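Local coordinates for protein glycoside hydrolase family 43 (Halothermothrix orenii, PDB 4QQS) that hydrolyses glycosidic bonds with alpha-L-arabinofuranosidase activity, probably acting on the arabinose side groups of plant polysaccharides such as xylan, at residues 70-75 with 123-128; 85-90 with 99-104; 138-143 with 158-163. All blocks are in the same frame, centred on the assembly; numbering follows the deposited sequence.

Interaction 1. Residues 70-75 with 123-128; sequences DFWAPE and SFIDAH. With NA (sodium ion), chain D.
Ala-73 and Asp-126 mark the nearest approach of two backbones that run the same way, 5.8 Å between their CA atoms. The axes of strands 72-75 and 124-128 come no closer than 6.7 Å and differ in direction by 21°, too wide for direct pairing, so water fills the seam. One water takes the N-H of Asp-126 and donates to the carbonyl of Trp-72; two more each donate to the carbonyls of both Ala-73 and Ala-127. At the start of the strands the contact is apolar: Ile-125 CG2 lies 3.9 Å from Trp-72 CE3, at the six-membered part of the indole. The small methyl of Ala-73 lets Asp-126 OD1 come close to its CB, while Asp-126 OD2 is held by the N-H of Gly-196. Deeper in, Glu-75 divides its carboxylate between two tasks. With CG beside its own backbone N (chi1 -62°) and the chain extended beyond, OE2 reaches the sodium ion at 2.1 Å. OE1 uses its syn lone pair to accept from His-128 ND1 at 2.6 Å, nearly in the imidazole plane, although carboxylate and ring planes stand 67° apart. An acid suits this place because each oxygen has its own partner, and the bond to His-128 fixes the rotation of the group that the cation draws on. Four waters and His-256 complete the sodium site, and the positive ion probably favours the charged form of Glu-75. Asp-126 is predicted to tune and orient Glu-195, the predicted proton donor; the side chain of Ala-73 also lies near Asp-17, the predicted proton acceptor. Inner strands from neighbouring sheets meeting around a water-filled, metal-bearing centre are characteristic of the five-bladed beta-propeller of family 43 glycosidases, with the active site at its axis.

Interaction 2. Residues 85-90 with 99-104; sequences MTYSAR and ALASSK
Tyr-87 and Ala-99 face each other in an antiparallel beta hairpin, strands 82-90 and 96-103, which forms the middle of a four-stranded propeller blade. The segments pair in regular register, Met-85 with Ala-101 and Tyr-87 with Ala-99 as hydrogen-bonded pairs, and Thr-86 with Leu-100 as the non-hydrogen-bonded pair between them. Four backbone bonds close the two outer pairs, the shortest at 2.8 Å, from Met-85 N to Ala-101 O and from Ala-99 N to Tyr-87 O. The short strand axes make an angle of 145°, in keeping with the twist of a blade.

The side chain of Tyr-87 leaves CB with CG set between the backbone N and the carbonyl carbon (chi1 64°), a torsion that swings the ring over the partner strand. CD1 passes 4.0 Å from the carbonyl oxygen of Ala-99. Next along the ring, CE1 meets the methyl of Ala-99. Near the ring plane, Tyr-87 CE1 also lies 4.3 Å from Ala-101 CB. CZ makes the closest approach, 3.6 Å to Ala-99 CB, which sits over one face of the ring in a CH-pi contact, 21° off the normal. At the tip, OH hydrogen-bonds to Asn-112 OD1, so the buried hydroxyl is satisfied. Alanine suits positions 99 and 101 because a single methyl allows the broad ring to lie low over the neighbouring strand, where Leu-57 of strand 51-58 packs on the same face.

Met-85 shares that face, but its thioether turns away toward Pro-74 and Val-76. On the other face, beta-branched Thr-86 lies at the blade-to-blade seam, where it touches Ala-127 and Ile-129 of strand 124-131. Its methyl is turned to the leucine opposite, Thr-86 CG2 lying 3.8 Å from Leu-100 CD1.

Interaction 3. Residues 138-143 with 158-163; sequences YIYYVK and IYVQEM
Two antiparallel strands at the centre of a propeller blade, 137-143 and 153-162, pair here over five residues each. Ile-139 with Gln-161 and Tyr-141 with Tyr-159 are the hydrogen-bonded pairs, tied by four backbone bonds.

On the face of Ile-139 and Tyr-141, the phenol of Tyr-141 stretches across the partner strand. Tyr-159 CB lies over one side of its ring, 3.7 Å from CZ, and the hydroxyl donates to Gln-161 OE1 at 2.6 Å, the amide turned 53° from the ring. Glutamine suits this spot because its two ends serve different partners: OE1 also accepts from Arg-120, while NE2 donates to Lys-171 O. Tyr-159 runs outward beside the extended Lys-143, whose CB and CD rest on its CE1; a water joins the lysine NZ to the phenol OH, which also bonds to Gln-157. Met-163 curls back to place its flexible, apolar SD 3.7 Å from Ile-139 CB.

Across the sheet, Val-160 has CG1 between the backbone N and the carbonyl carbon (chi1 57°), which puts CG2 anti to the N and over the face of the Tyr-140 ring, 3.6 Å from the centroid. Compact Val-142 meets Ile-158 CG1 through CG2.

Strand 124-131 pairs with the other edge of 137-143. The face of Tyr-140 and Val-142 packs against strand 191-202, where Val-142 touches the predicted proton donor Glu-195, while Tyr-140 and Ile-158 reach Met-208 of strand 205-212.

Interaction 1 lies nearest the centre of the propeller and spans two blades; its chemistry is mainly polar, with water, a metal and a carboxylate doing the joining. Interactions 2 and 3 lie farther out, at similar distances, each inside one blade, and rely on direct backbone pairing with tyrosine ring faces covered by aliphatic carbons of the partner strand. Each inner strand of interaction 1 feeds one of them: Glu-75 O bonds to Thr-86 N, while Ile-125 O accepts from Val-142 N. Interaction 2 is wholly buried, whereas several residues of interaction 3 reach partial exposure. Those two do not touch; strands 72-79 and 124-131 connect them.

Interaction 1. Residues 70-75 with 123-128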
loop_
_atom_site.group_PDB
_atom_site.type_symbol
_atom_site.label_atom_id
_atom_site.label_comp_id
_atom_site.label_asym_id
_atom_site.label_seq_id
_atom_site.Cartn_x
_atom_site.Cartn_y
_atom_site.Cartn_z
ATOM N N ASP A 70 16.404 1.071 4.062
ATOM C CA ASP A 70 15.091 1.685 3.853
ATOM C C ASP A 70 14.266 0.943 2.789
ATOM O O ASP A 70 13.664 1.546 1.899
ATOM C CB ASP A 70 15.229 3.174 3.512
ATOM C CG ASP A 70 15.817 3.991 4.662
ATOM O OD1 ASP A 70 15.449 3.737 5.835
ATOM O OD2 ASP A 70 16.638 4.896 4.394
ATOM N N PHE A 71 14.217 -0.378 2.932
ATOM C CA PHE A 71 13.386 -1.235 2.089
ATOM C C PHE A 71 11.940 -1.127 2.558
ATOM O O PHE A 71 11.611 -1.610 3.647
ATOM C CB PHE A 71 13.881 -2.692 2.152
ATOM C CG PHE A 71 15.148 -2.926 1.380
ATOM C CD1 PHE A 71 16.392 -2.643 1.938
ATOM C CD2 PHE A 71 15.113 -3.415 0.083
ATOM C CE1 PHE A 71 17.543 -2.842 1.210
ATOM C CE2 PHE A 71 16.272 -3.611 -0.636
ATOM C CZ PHE A 71 17.476 -3.322 -0.067
ATOM N N TRP A 72 11.095 -0.475 1.752
ATOM C CA TRP A 72 9.726 -0.167 2.150
ATOM C C TRP A 72 8.687 -0.606 1.134
ATOM O O TRP A 72 8.902 -0.548 -0.083
ATOM C CB TRP A 72 9.514 1.347 2.355
ATOM C CG TRP A 72 10.396 2.014 3.348
ATOM C CD1 TRP A 72 11.106 1.436 4.361
ATOM C CD2 TRP A 72 10.683 3.413 3.396
ATOM N NE1 TRP A 72 11.827 2.401 5.037
ATOM C CE2 TRP A 72 11.590 3.622 4.453
ATOM C CE3 TRP A 72 10.264 4.508 2.646
ATOM C CZ2 TRP A 72 12.081 4.889 4.777
ATOM C CZ3 TRP A 72 10.759 5.761 2.964
ATOM C CH2 TRP A 72 11.660 5.940 4.015
ATOM N N ALA A 73 7.530 -0.966 1.685
ATOM C CA ALA A 73 6.223 -1.005 1.012
ATOM C C ALA A 73 6.199 -1.817 -0.281
ATOM O O ALA A 73 5.970 -1.280 -1.370
ATOM C CB ALA A 73 5.680 0.409 0.813
ATOM N N PRO A 74 6.385 -3.134 -0.148
ATOM C CA PRO A 74 6.344 -4.030 -1.298
ATOM C C PRO A 74 4.913 -4.286 -1.746
ATOM O O PRO A 74 4.014 -4.380 -0.906
ATOM C CB PRO A 74 6.951 -5.314 -0.739
ATOM C CG PRO A 74 6.502 -5.325 0.681
ATOM C CD PRO A 74 6.564 -3.865 1.115
ATOM N N GLU A 75 4.709 -4.435 -3.045
ATOM C CA GLU A 75 3.410 -4.845 -3.567
ATOM C C GLU A 75 3.647 -5.858 -4.661
ATOM O O GLU A 75 4.606 -5.736 -5.419
ATOM C CB GLU A 75 2.638 -3.675 -4.130
ATOM C CG GLU A 75 2.299 -2.615 -3.131
ATOM C CD GLU A 75 1.090 -1.776 -3.593
ATOM O OE1 GLU A 75 0.487 -2.081 -4.639
ATOM O OE2 GLU A 75 0.737 -0.800 -2.920
ATOM N N SER A 123 13.465 11.285 -4.567
ATOM C CA SER A 123 12.983 10.140 -3.814
ATOM C C SER A 123 11.546 9.774 -4.168
ATOM O O SER A 123 10.643 10.623 -4.153
ATOM C CB SER A 123 13.108 10.400 -2.317
ATOM O OG SER A 123 14.467 10.277 -1.902
ATOM N N PHE A 124 11.346 8.490 -4.464
ATOM C CA PHE A 124 10.054 7.938 -4.839
ATOM C C PHE A 124 9.818 6.663 -4.055
ATOM O O PHE A 124 10.733 5.851 -3.900
ATOM C CB PHE A 124 10.004 7.634 -6.347
ATOM C CG PHE A 124 10.254 8.833 -7.190
ATOM C CD1 PHE A 124 9.213 9.668 -7.537
ATOM C CD2 PHE A 124 11.531 9.157 -7.616
ATOM C CE1 PHE A 124 9.443 10.801 -8.298
ATOM C CE2 PHE A 124 11.762 10.286 -8.381
ATOM C CZ PHE A 124 10.723 11.102 -8.727
ATOM N N ILE A 125 8.582 6.491 -3.587
ATOM C CA ILE A 125 8.195 5.334 -2.793
ATOM C C ILE A 125 6.750 4.934 -3.097
ATOM O O ILE A 125 6.046 5.602 -3.861
ATOM C CB ILE A 125 8.327 5.601 -1.262
ATOM C CG1 ILE A 125 7.279 6.604 -0.759
ATOM C CG2 ILE A 125 9.743 6.062 -0.898
ATOM C CD1 ILE A 125 7.189 6.684 0.746
ATOM N N ASP A 126 6.313 3.831 -2.499
ATOM C CA ASP A 126 4.901 3.465 -2.471
ATOM C C ASP A 126 4.312 3.194 -3.852
ATOM O O ASP A 126 3.136 3.462 -4.103
ATOM C CB ASP A 126 4.044 4.499 -1.728
ATOM C CG ASP A 126 4.159 4.415 -0.219
ATOM O OD1 ASP A 126 4.843 3.517 0.296
ATOM O OD2 ASP A 126 3.550 5.274 0.458
ATOM N N ALA A 127 5.095 2.581 -4.733
ATOM C CA ALA A 127 4.561 2.160 -6.014
ATOM C C ALA A 127 3.395 1.185 -5.855
ATOM O O ALA A 127 3.391 0.305 -4.990
ATOM C CB ALA A 127 5.634 1.516 -6.856
ATOM N N HIS A 128 2.426 1.348 -6.743
ATOM C CA HIS A 128 1.242 0.517 -6.799
ATOM C C HIS A 128 0.884 0.361 -8.270
ATOM O O HIS A 128 0.606 1.339 -8.940
ATOM C CB HIS A 128 0.097 1.187 -6.047
ATOM C CG HIS A 128 -1.214 0.505 -6.246
ATOM N ND1 HIS A 128 -1.513 -0.710 -5.678
ATOM C CD2 HIS A 128 -2.298 0.855 -6.984
ATOM C CE1 HIS A 128 -2.723 -1.082 -6.068
ATOM N NE2 HIS A 128 -3.225 -0.150 -6.852
HETATM NA NA NA D . 1.024 0.246 -1.137
HETATM O O HOH W 1 7.937 1.696 -1.499
HETATM O O HOH W 2 5.622 -0.970 -4.170
HETATM O O HOH W 3 3.192 0.351 -1.720
HETATM O O HOH W 4 1.147 2.273 -2.366
HETATM O O HOH W 5 -1.183 1.119 -0.075
HETATM O O HOH W 6 0.922 -1.671 -0.150
#

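Interaction 2. Residues 85-90 with 99-104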
loop_
_atom_site.group_PDB
_atom_site.type_symbol
_atom_site.label_atom_id
_atom_site.label_comp_id
_atom_site.label_asym_id
_atom_site.label_seq_id
_atom_site.Cartn_x
_atom_site.Cartn_y
_atom_site.Cartn_z
ATOM N N MET A 85 6.892 -7.813 -8.210
ATOM C CA MET A 85 6.962 -7.040 -6.987
ATOM C C MET A 85 7.565 -5.673 -7.269
ATOM O O MET A 85 8.630 -5.572 -7.860
ATOM C CB MET A 85 7.832 -7.739 -5.947
ATOM C CG MET A 85 7.917 -6.981 -4.619
ATOM S SD MET A 85 9.013 -7.723 -3.395
ATOM C CE MET A 85 8.083 -9.173 -2.913
ATOM N N THR A 86 6.880 -4.626 -6.835
ATOM C CA THR A 86 7.483 -3.312 -6.741
ATOM C C THR A 86 7.843 -3.050 -5.291
ATOM O O THR A 86 7.218 -3.585 -4.372
ATOM C CB THR A 86 6.531 -2.198 -7.235
ATOM O OG1 THR A 86 5.263 -2.322 -6.582
ATOM C CG2 THR A 86 6.334 -2.264 -8.739
ATOM N N TYR A 87 8.854 -2.218 -5.090
ATOM C CA TYR A 87 9.272 -1.817 -3.761
ATOM C C TYR A 87 10.167 -0.610 -3.911
ATOM O O TYR A 87 10.562 -0.263 -5.028
ATOM C CB TYR A 87 10.012 -2.947 -3.037
ATOM C CG TYR A 87 11.333 -3.388 -3.641
ATOM C CD1 TYR A 87 11.386 -4.338 -4.654
ATOM C CD2 TYR A 87 12.539 -2.887 -3.167
ATOM C CE1 TYR A 87 12.595 -4.789 -5.164
ATOM C CE2 TYR A 87 13.751 -3.328 -3.668
ATOM C CZ TYR A 87 13.774 -4.277 -4.667
ATOM O OH TYR A 87 15.001 -4.701 -5.131
ATOM N N SER A 88 10.553 0.003 -2.793
ATOM C CA SER A 88 11.567 1.040 -2.845
ATOM C C SER A 88 12.657 0.763 -1.824
ATOM O O SER A 88 12.446 0.057 -0.840
ATOM C CB SER A 88 10.963 2.439 -2.668
ATOM O OG SER A 88 10.373 2.600 -1.393
ATOM N N ALA A 89 13.824 1.323 -2.095
ATOM C CA ALA A 89 14.949 1.288 -1.173
ATOM C C ALA A 89 15.828 2.485 -1.478
ATOM O O ALA A 89 15.692 3.133 -2.519
ATOM C CB ALA A 89 15.747 -0.019 -1.313
ATOM N N ARG A 90 16.764 2.769 -0.577
ATOM C CA ARG A 90 17.706 3.858 -0.780
ATOM C C ARG A 90 18.891 3.380 -1.619
ATOM O O ARG A 90 19.512 2.365 -1.320
ATOM C CB ARG A 90 18.206 4.424 0.560
ATOM C CG ARG A 90 18.837 5.802 0.416
ATOM C CD ARG A 90 19.125 6.460 1.755
ATOM N NE ARG A 90 17.938 6.607 2.589
ATOM C CZ ARG A 90 17.041 7.583 2.491
ATOM N NH1 ARG A 90 17.153 8.529 1.569
ATOM N NH2 ARG A 90 15.995 7.596 3.313
ATOM N N ALA A 99 11.896 -0.021 -7.457
ATOM C CA ALA A 99 12.473 -1.142 -8.178
ATOM C C ALA A 99 11.377 -2.146 -8.517
ATOM O O ALA A 99 10.335 -2.205 -7.857
ATOM C CB ALA A 99 13.540 -1.816 -7.333
ATOM N N LEU A 100 11.654 -2.946 -9.543
ATOM C CA LEU A 100 10.774 -3.997 -10.026
ATOM C C LEU A 100 11.504 -5.338 -10.028
ATOM O O LEU A 100 12.614 -5.441 -10.559
ATOM C CB LEU A 100 10.324 -3.672 -11.449
ATOM C CG LEU A 100 9.307 -4.621 -12.089
ATOM C CD1 LEU A 100 7.962 -4.512 -11.397
ATOM C CD2 LEU A 100 9.164 -4.348 -13.581
ATOM N N ALA A 101 10.859 -6.353 -9.460
ATOM C CA ALA A 101 11.389 -7.709 -9.363
ATOM C C ALA A 101 10.297 -8.693 -9.779
ATOM O O ALA A 101 9.119 -8.334 -9.841
ATOM C CB ALA A 101 11.840 -7.999 -7.947
ATOM N N SER A 102 10.682 -9.942 -10.035
ATOM C CA SER A 102 9.700 -10.960 -10.387
ATOM C C SER A 102 10.043 -12.327 -9.805
ATOM O O SER A 102 11.175 -12.588 -9.404
ATOM C CB SER A 102 9.543 -11.043 -11.902
ATOM O OG SER A 102 10.687 -11.629 -12.494
ATOM N N SER A 103 9.043 -13.204 -9.778
ATOM C CA SER A 103 9.203 -14.570 -9.300
ATOM C C SER A 103 8.152 -15.446 -9.947
ATOM O O SER A 103 7.070 -14.987 -10.299
ATOM C CB SER A 103 9.022 -14.631 -7.782
ATOM O OG SER A 103 9.222 -15.949 -7.295
ATOM N N LYS A 104 8.466 -16.721 -10.093
ATOM C CA LYS A 104 7.485 -17.689 -10.561
ATOM C C LYS A 104 6.556 -18.146 -9.432
ATOM O O LYS A 104 5.517 -18.749 -9.691
ATOM C CB LYS A 104 8.190 -18.875 -11.217
ATOM C CG LYS A 104 8.846 -18.507 -12.547
ATOM C CD LYS A 104 7.795 -18.170 -13.611
ATOM C CE LYS A 104 8.398 -17.890 -14.983
ATOM N NZ LYS A 104 7.344 -17.537 -15.982
#

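Interaction 3. Residues 138-143 with 158-163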
loop_
_atom_site.group_PDB
_atom_site.type_symbol
_atom_site.label_atom_id
_atom_site.label_comp_id
_atom_site.label_asym_id
_atom_site.label_seq_id
_atom_site.Cartn_x
_atom_site.Cartn_y
_atom_site.Cartn_z
ATOM N N TYR A 138 -1.115 0.747 -15.036
ATOM C CA TYR A 138 -0.836 2.078 -14.538
ATOM C C TYR A 138 -0.071 1.960 -13.237
ATOM O O TYR A 138 -0.387 1.116 -12.417
ATOM C CB TYR A 138 -2.134 2.842 -14.275
ATOM C CG TYR A 138 -2.994 3.017 -15.496
ATOM C CD1 TYR A 138 -3.910 2.044 -15.870
ATOM C CD2 TYR A 138 -2.879 4.144 -16.297
ATOM C CE1 TYR A 138 -4.696 2.189 -16.994
ATOM C CE2 TYR A 138 -3.658 4.295 -17.441
ATOM C CZ TYR A 138 -4.562 3.307 -17.780
ATOM O OH TYR A 138 -5.360 3.436 -18.895
ATOM N N ILE A 139 0.927 2.809 -13.054
ATOM C CA ILE A 139 1.654 2.870 -11.801
ATOM C C ILE A 139 1.326 4.168 -11.082
ATOM O O ILE A 139 1.412 5.251 -11.655
ATOM C CB ILE A 139 3.182 2.673 -12.003
ATOM C CG1 ILE A 139 3.881 2.537 -10.644
ATOM C CG2 ILE A 139 3.797 3.783 -12.844
ATOM C CD1 ILE A 139 5.343 2.114 -10.749
ATOM N N TYR A 140 0.926 4.024 -9.823
ATOM C CA TYR A 140 0.695 5.136 -8.907
ATOM C C TYR A 140 1.868 5.122 -7.947
ATOM O O TYR A 140 2.258 4.071 -7.481
ATOM C CB TYR A 140 -0.636 4.921 -8.150
ATOM C CG TYR A 140 -1.821 4.940 -9.067
ATOM C CD1 TYR A 140 -2.213 3.806 -9.762
ATOM C CD2 TYR A 140 -2.533 6.101 -9.278
ATOM C CE1 TYR A 140 -3.266 3.845 -10.662
ATOM C CE2 TYR A 140 -3.600 6.149 -10.163
ATOM C CZ TYR A 140 -3.962 5.016 -10.862
ATOM O OH TYR A 140 -4.978 5.011 -11.774
ATOM N N TYR A 141 2.449 6.281 -7.670
ATOM C CA TYR A 141 3.626 6.319 -6.820
ATOM C C TYR A 141 3.737 7.673 -6.147
ATOM O O TYR A 141 3.085 8.632 -6.538
ATOM C CB TYR A 141 4.888 6.000 -7.628
ATOM C CG TYR A 141 5.125 6.925 -8.801
ATOM C CD1 TYR A 141 5.878 8.071 -8.668
ATOM C CD2 TYR A 141 4.579 6.659 -10.049
ATOM C CE1 TYR A 141 6.100 8.916 -9.743
ATOM C CE2 TYR A 141 4.789 7.507 -11.130
ATOM C CZ TYR A 141 5.557 8.628 -10.973
ATOM O OH TYR A 141 5.790 9.506 -12.018
ATOM N N VAL A 142 4.584 7.736 -5.132
ATOM C CA VAL A 142 4.736 8.928 -4.320
ATOM C C VAL A 142 6.063 9.615 -4.618
ATOM O O VAL A 142 7.124 8.991 -4.580
ATOM C CB VAL A 142 4.671 8.578 -2.826
ATOM C CG1 VAL A 142 4.992 9.778 -1.960
ATOM C CG2 VAL A 142 3.279 8.034 -2.486
ATOM N N LYS A 143 5.977 10.912 -4.910
ATOM C CA LYS A 143 7.131 11.811 -4.930
ATOM C C LYS A 143 7.282 12.299 -3.496
ATOM O O LYS A 143 6.483 13.075 -3.010
ATOM C CB LYS A 143 6.874 12.954 -5.916
ATOM C CG LYS A 143 8.073 13.837 -6.212
ATOM C CD LYS A 143 7.723 14.928 -7.242
ATOM C CE LYS A 143 8.963 15.630 -7.754
ATOM N NZ LYS A 143 8.683 16.810 -8.581
ATOM N N ILE A 158 1.026 12.086 -4.838
ATOM C CA ILE A 158 0.839 10.874 -5.622
ATOM C C ILE A 158 0.697 11.216 -7.095
ATOM O O ILE A 158 -0.158 12.024 -7.454
ATOM C CB ILE A 158 -0.373 10.073 -5.123
ATOM C CG1 ILE A 158 -0.118 9.567 -3.700
ATOM C CG2 ILE A 158 -0.688 8.900 -6.056
ATOM C CD1 ILE A 158 -1.367 9.093 -2.965
ATOM N N TYR A 159 1.555 10.600 -7.906
ATOM C CA TYR A 159 1.543 10.701 -9.351
ATOM C C TYR A 159 1.087 9.380 -9.949
ATOM O O TYR A 159 1.146 8.332 -9.314
ATOM C CB TYR A 159 2.949 11.052 -9.873
ATOM C CG TYR A 159 3.341 12.478 -9.610
ATOM C CD1 TYR A 159 3.848 12.863 -8.373
ATOM C CD2 TYR A 159 3.185 13.453 -10.583
ATOM C CE1 TYR A 159 4.183 14.166 -8.099
ATOM C CE2 TYR A 159 3.524 14.776 -10.319
ATOM C CZ TYR A 159 4.019 15.120 -9.078
ATOM O OH TYR A 159 4.348 16.431 -8.827
ATOM N N VAL A 160 0.661 9.448 -11.204
ATOM C CA VAL A 160 0.312 8.268 -11.975
ATOM C C VAL A 160 0.893 8.374 -13.372
ATOM O O VAL A 160 0.940 9.452 -13.969
ATOM C CB VAL A 160 -1.227 8.049 -12.037
ATOM C CG1 VAL A 160 -1.958 9.260 -12.607
ATOM C CG2 VAL A 160 -1.579 6.786 -12.816
ATOM N N GLN A 161 1.345 7.235 -13.888
ATOM C CA GLN A 161 1.643 7.089 -15.306
ATOM C C GLN A 161 1.161 5.743 -15.801
ATOM O O GLN A 161 1.214 4.736 -15.101
ATOM C CB GLN A 161 3.150 7.212 -15.577
ATOM C CG GLN A 161 3.647 8.635 -15.424
ATOM C CD GLN A 161 5.137 8.774 -15.549
ATOM O OE1 GLN A 161 5.864 8.741 -14.548
ATOM N NE2 GLN A 161 5.614 8.939 -16.777
ATOM N N GLU A 162 0.705 5.723 -17.043
ATOM C CA GLU A 162 0.507 4.468 -17.750
ATOM C C GLU A 162 1.868 3.823 -17.955
ATOM O O GLU A 162 2.862 4.528 -18.159
ATOM C CB GLU A 162 -0.156 4.784 -19.083
ATOM C CG GLU A 162 -0.571 3.591 -19.896
ATOM C CD GLU A 162 -1.284 3.994 -21.174
ATOM O OE1 GLU A 162 -1.792 5.146 -21.255
ATOM O OE2 GLU A 162 -1.333 3.165 -22.096
ATOM N N MET A 163 1.918 2.497 -17.891
ATOM C CA MET A 163 3.160 1.780 -18.158
ATOM C C MET A 163 3.119 1.110 -19.505
ATOM O O MET A 163 2.058 0.850 -20.061
ATOM C CB MET A 163 3.436 0.702 -17.113
ATOM C CG MET A 163 3.263 1.169 -15.667
ATOM S SD MET A 163 3.737 -0.071 -14.471
ATOM C CE MET A 163 5.500 0.178 -14.421
HETATM O O HOH W 7 6.539 17.332 -10.345
#